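PDB 4U49: pectate lyase from Pectobacterium carotovorum, which probably cleaves polygalacturonate and methylated pectins by calcium-dependent, endo-acting beta-elimination, leaving unsaturated galacturonosyl ends. Local coordinates for residues N202-N216 and S236-H250. Sequence-based numbering, arbitrary orientation.
Sequences NLGKTMTIVGGVAHN and SHTIVQGNFTLTGQH. Unlike the reference sequence in segment 236-250: N243 (reference Lys).
Two successive coils of a parallel beta-helix stack here, strand 206-210 on 236-241 and, past a corner, 213-216 on 244-247. Backbone hydrogen bonds between the parallel strands, such as I239 N to M207 O (2.8 Å) and A214 N to T245 O (2.9 Å), join each pair, and the register slips by one residue at the corner. There G211 and G242, both at positive phi, let the chains turn, and the F244 ring packs inside the bend. Its edge meets G211 O near the ring plane; I209 CG2 lies 3.7 Å from F244 CD1, and A214 CB 4.0 Å from F244 CZ. On the sheet face opposite I209, T208 CG2 lies against Q241 OE1. At the far end N216 CB sits over one face of the H250 imidazole, 3.6 Å from its centroid, with L246 CB against the opposite face. With CG anti to the backbone N (chi1 -173°) and the amide turned by chi2 74°, N216 ND2 reaches Q249 O in the carbonyl plane, a short 2.6 Å bond. H250 NE2 shares its N-H between T247 O and, weakly, A214 O, which probably helps orient the ring. N216, a calcium ligand in another structure of this protein but without calcium here, is thus held on the right-handed parallel beta-helix characteristic of pectate lyases.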
# COMPACT_ATOMS: atom_id res chain seq x y z
N ASN A 202 -9.70 -6.99 -0.04
CA ASN A 202 -10.90 -6.29 0.41
C ASN A 202 -12.21 -7.02 0.10
O ASN A 202 -12.54 -7.25 -1.07
CB ASN A 202 -10.94 -4.88 -0.19
CG ASN A 202 -12.10 -4.05 0.34
OD1 ASN A 202 -12.68 -4.37 1.38
ND2 ASN A 202 -12.43 -2.97 -0.36
N LEU A 203 -12.95 -7.36 1.15
CA LEU A 203 -14.29 -7.94 1.01
C LEU A 203 -15.35 -7.01 1.60
O LEU A 203 -16.55 -7.26 1.48
CB LEU A 203 -14.38 -9.30 1.70
CG LEU A 203 -13.78 -10.54 1.03
CD1 LEU A 203 -12.26 -10.55 1.14
CD2 LEU A 203 -14.37 -11.80 1.65
N GLY A 204 -14.89 -5.94 2.24
CA GLY A 204 -15.78 -5.04 2.95
C GLY A 204 -16.33 -3.91 2.09
O GLY A 204 -16.30 -3.98 0.86
N LYS A 205 -16.84 -2.88 2.76
CA LYS A 205 -17.38 -1.71 2.09
C LYS A 205 -16.24 -0.84 1.56
O LYS A 205 -16.19 -0.49 0.38
CB LYS A 205 -18.26 -0.91 3.05
CG LYS A 205 -18.72 0.44 2.53
CD LYS A 205 -19.99 0.32 1.71
CE LYS A 205 -20.72 1.65 1.65
NZ LYS A 205 -19.82 2.76 1.21
N THR A 206 -15.32 -0.49 2.46
CA THR A 206 -14.17 0.32 2.11
C THR A 206 -12.93 -0.22 2.81
O THR A 206 -12.97 -0.54 3.99
CB THR A 206 -14.38 1.81 2.49
OG1 THR A 206 -15.60 2.30 1.92
CG2 THR A 206 -13.22 2.66 1.98
N MET A 207 -11.84 -0.34 2.06
CA MET A 207 -10.54 -0.68 2.64
C MET A 207 -9.56 0.43 2.28
O MET A 207 -9.28 0.66 1.10
CB MET A 207 -10.04 -2.03 2.13
CG MET A 207 -8.72 -2.47 2.76
SD MET A 207 -8.14 -4.05 2.12
CE MET A 207 -7.53 -3.57 0.50
N THR A 208 -9.04 1.10 3.30
CA THR A 208 -8.16 2.25 3.08
C THR A 208 -6.74 1.97 3.55
O THR A 208 -6.51 1.70 4.73
CB THR A 208 -8.69 3.50 3.82
OG1 THR A 208 -10.03 3.78 3.38
CG2 THR A 208 -7.80 4.70 3.53
N ILE A 209 -5.79 2.03 2.62
CA ILE A 209 -4.39 1.86 2.95
C ILE A 209 -3.71 3.22 3.11
O ILE A 209 -3.73 4.04 2.19
CB ILE A 209 -3.66 1.04 1.86
CG1 ILE A 209 -4.26 -0.37 1.77
CG2 ILE A 209 -2.16 0.98 2.14
CD1 ILE A 209 -3.57 -1.26 0.77
N VAL A 210 -3.13 3.46 4.28
CA VAL A 210 -2.55 4.77 4.57
C VAL A 210 -1.05 4.64 4.80
O VAL A 210 -0.61 4.10 5.81
CB VAL A 210 -3.20 5.42 5.80
CG1 VAL A 210 -2.75 6.86 5.93
CG2 VAL A 210 -4.72 5.34 5.69
N GLY A 211 -0.27 5.15 3.86
CA GLY A 211 1.17 4.96 3.89
C GLY A 211 1.49 3.48 3.77
O GLY A 211 0.70 2.70 3.25
N GLY A 212 2.66 3.09 4.27
CA GLY A 212 3.07 1.71 4.21
C GLY A 212 4.03 1.47 3.06
O GLY A 212 4.13 2.28 2.14
N VAL A 213 4.76 0.35 3.13
CA VAL A 213 5.73 -0.01 2.11
C VAL A 213 5.61 -1.51 1.83
O VAL A 213 5.60 -2.31 2.76
CB VAL A 213 7.18 0.31 2.54
CG1 VAL A 213 8.16 -0.09 1.44
CG2 VAL A 213 7.33 1.79 2.88
N ALA A 214 5.51 -1.88 0.56
CA ALA A 214 5.37 -3.29 0.20
C ALA A 214 6.45 -3.73 -0.79
O ALA A 214 6.50 -3.24 -1.92
CB ALA A 214 3.99 -3.56 -0.37
N HIS A 215 7.30 -4.65 -0.36
CA HIS A 215 8.35 -5.18 -1.21
C HIS A 215 7.92 -6.49 -1.86
O HIS A 215 7.23 -7.31 -1.25
CB HIS A 215 9.63 -5.40 -0.40
CG HIS A 215 10.69 -6.15 -1.14
ND1 HIS A 215 11.59 -5.53 -1.98
CD2 HIS A 215 10.98 -7.47 -1.19
CE1 HIS A 215 12.40 -6.44 -2.50
NE2 HIS A 215 12.05 -7.62 -2.04
N ASN A 216 8.32 -6.68 -3.12
CA ASN A 216 8.05 -7.92 -3.83
C ASN A 216 9.23 -8.32 -4.71
O ASN A 216 9.98 -7.46 -5.18
CB ASN A 216 6.79 -7.79 -4.68
CG ASN A 216 6.36 -9.11 -5.30
OD1 ASN A 216 5.85 -9.99 -4.62
ND2 ASN A 216 6.58 -9.25 -6.61
N SER A 236 -17.75 -2.46 -3.69
CA SER A 236 -16.61 -2.37 -2.78
C SER A 236 -15.65 -1.29 -3.26
O SER A 236 -15.61 -0.97 -4.45
CB SER A 236 -15.90 -3.71 -2.68
OG SER A 236 -15.37 -4.09 -3.95
N HIS A 237 -14.88 -0.75 -2.33
CA HIS A 237 -13.98 0.35 -2.65
C HIS A 237 -12.66 0.22 -1.90
O HIS A 237 -12.64 0.15 -0.68
CB HIS A 237 -14.65 1.69 -2.31
CG HIS A 237 -13.94 2.88 -2.86
ND1 HIS A 237 -14.22 4.17 -2.44
CD2 HIS A 237 -12.99 3.00 -3.81
CE1 HIS A 237 -13.46 5.02 -3.10
NE2 HIS A 237 -12.70 4.34 -3.94
N THR A 238 -11.56 0.17 -2.65
CA THR A 238 -10.24 0.21 -2.04
C THR A 238 -9.61 1.57 -2.30
O THR A 238 -9.57 2.04 -3.44
CB THR A 238 -9.31 -0.90 -2.58
OG1 THR A 238 -9.82 -2.18 -2.18
CG2 THR A 238 -7.90 -0.73 -2.04
N ILE A 239 -9.13 2.20 -1.23
CA ILE A 239 -8.49 3.50 -1.29
C ILE A 239 -7.02 3.39 -0.90
O ILE A 239 -6.69 2.79 0.13
CB ILE A 239 -9.19 4.52 -0.36
CG1 ILE A 239 -10.67 4.66 -0.72
CG2 ILE A 239 -8.49 5.88 -0.42
CD1 ILE A 239 -11.43 5.63 0.18
N VAL A 240 -6.15 3.96 -1.72
CA VAL A 240 -4.72 3.98 -1.46
C VAL A 240 -4.24 5.42 -1.29
O VAL A 240 -4.32 6.22 -2.23
CB VAL A 240 -3.92 3.31 -2.60
CG1 VAL A 240 -2.43 3.43 -2.36
CG2 VAL A 240 -4.33 1.85 -2.75
N GLN A 241 -3.75 5.76 -0.10
CA GLN A 241 -3.34 7.13 0.18
C GLN A 241 -2.07 7.20 1.04
O GLN A 241 -1.48 6.17 1.36
CB GLN A 241 -4.48 7.90 0.87
CG GLN A 241 -4.83 7.41 2.27
CD GLN A 241 -6.16 7.96 2.77
OE1 GLN A 241 -7.19 7.80 2.12
NE2 GLN A 241 -6.13 8.60 3.94
N GLY A 242 -1.65 8.41 1.40
CA GLY A 242 -0.47 8.59 2.23
C GLY A 242 0.82 8.17 1.55
O GLY A 242 1.81 7.86 2.23
N ASN A 243 0.82 8.17 0.22
CA ASN A 243 1.98 7.79 -0.58
C ASN A 243 2.47 6.37 -0.27
O ASN A 243 3.67 6.14 -0.12
CB ASN A 243 3.11 8.79 -0.39
CG ASN A 243 4.12 8.75 -1.52
OD1 ASN A 243 3.82 8.26 -2.61
ND2 ASN A 243 5.32 9.27 -1.27
N PHE A 244 1.52 5.44 -0.15
CA PHE A 244 1.81 4.01 -0.10
C PHE A 244 2.82 3.66 -1.19
O PHE A 244 2.65 4.07 -2.33
CB PHE A 244 0.51 3.22 -0.25
CG PHE A 244 0.70 1.74 -0.49
CD1 PHE A 244 1.14 0.91 0.52
CD2 PHE A 244 0.39 1.18 -1.72
CE1 PHE A 244 1.30 -0.45 0.31
CE2 PHE A 244 0.55 -0.17 -1.94
CZ PHE A 244 1.00 -0.99 -0.93
N THR A 245 3.88 2.94 -0.82
CA THR A 245 5.01 2.75 -1.73
C THR A 245 5.32 1.29 -2.02
O THR A 245 5.48 0.48 -1.11
CB THR A 245 6.28 3.43 -1.17
OG1 THR A 245 6.08 4.84 -1.08
CG2 THR A 245 7.48 3.15 -2.08
N LEU A 246 5.40 0.96 -3.31
CA LEU A 246 5.83 -0.36 -3.75
C LEU A 246 7.31 -0.35 -4.07
O LEU A 246 7.80 0.55 -4.76
CB LEU A 246 5.03 -0.80 -4.98
CG LEU A 246 3.51 -0.96 -4.85
CD1 LEU A 246 2.92 -1.40 -6.19
CD2 LEU A 246 3.17 -1.96 -3.76
N THR A 247 8.04 -1.34 -3.56
CA THR A 247 9.46 -1.47 -3.89
C THR A 247 9.76 -2.88 -4.37
O THR A 247 9.03 -3.82 -4.08
CB THR A 247 10.36 -1.11 -2.69
OG1 THR A 247 11.73 -1.19 -3.08
CG2 THR A 247 10.11 -2.06 -1.53
N GLY A 248 10.85 -3.01 -5.12
CA GLY A 248 11.22 -4.29 -5.71
C GLY A 248 10.60 -4.47 -7.08
O GLY A 248 10.43 -3.51 -7.83
N GLN A 249 10.24 -5.71 -7.40
CA GLN A 249 9.67 -6.03 -8.70
C GLN A 249 8.26 -6.58 -8.53
O GLN A 249 8.06 -7.62 -7.91
CB GLN A 249 10.56 -7.02 -9.46
CG GLN A 249 11.96 -6.49 -9.78
CD GLN A 249 12.87 -6.46 -8.56
OE1 GLN A 249 12.82 -7.34 -7.71
NE2 GLN A 249 13.69 -5.42 -8.47
N HIS A 250 7.28 -5.87 -9.09
CA HIS A 250 5.87 -6.20 -8.90
C HIS A 250 5.18 -6.64 -10.18
O HIS A 250 5.69 -6.43 -11.28
CB HIS A 250 5.13 -5.00 -8.31
CG HIS A 250 5.47 -4.72 -6.87
ND1 HIS A 250 4.68 -5.15 -5.83
CD2 HIS A 250 6.51 -4.07 -6.31
CE1 HIS A 250 5.22 -4.78 -4.69
NE2 HIS A 250 6.33 -4.12 -4.95
O HOH W 1 -15.90 4.68 -0.46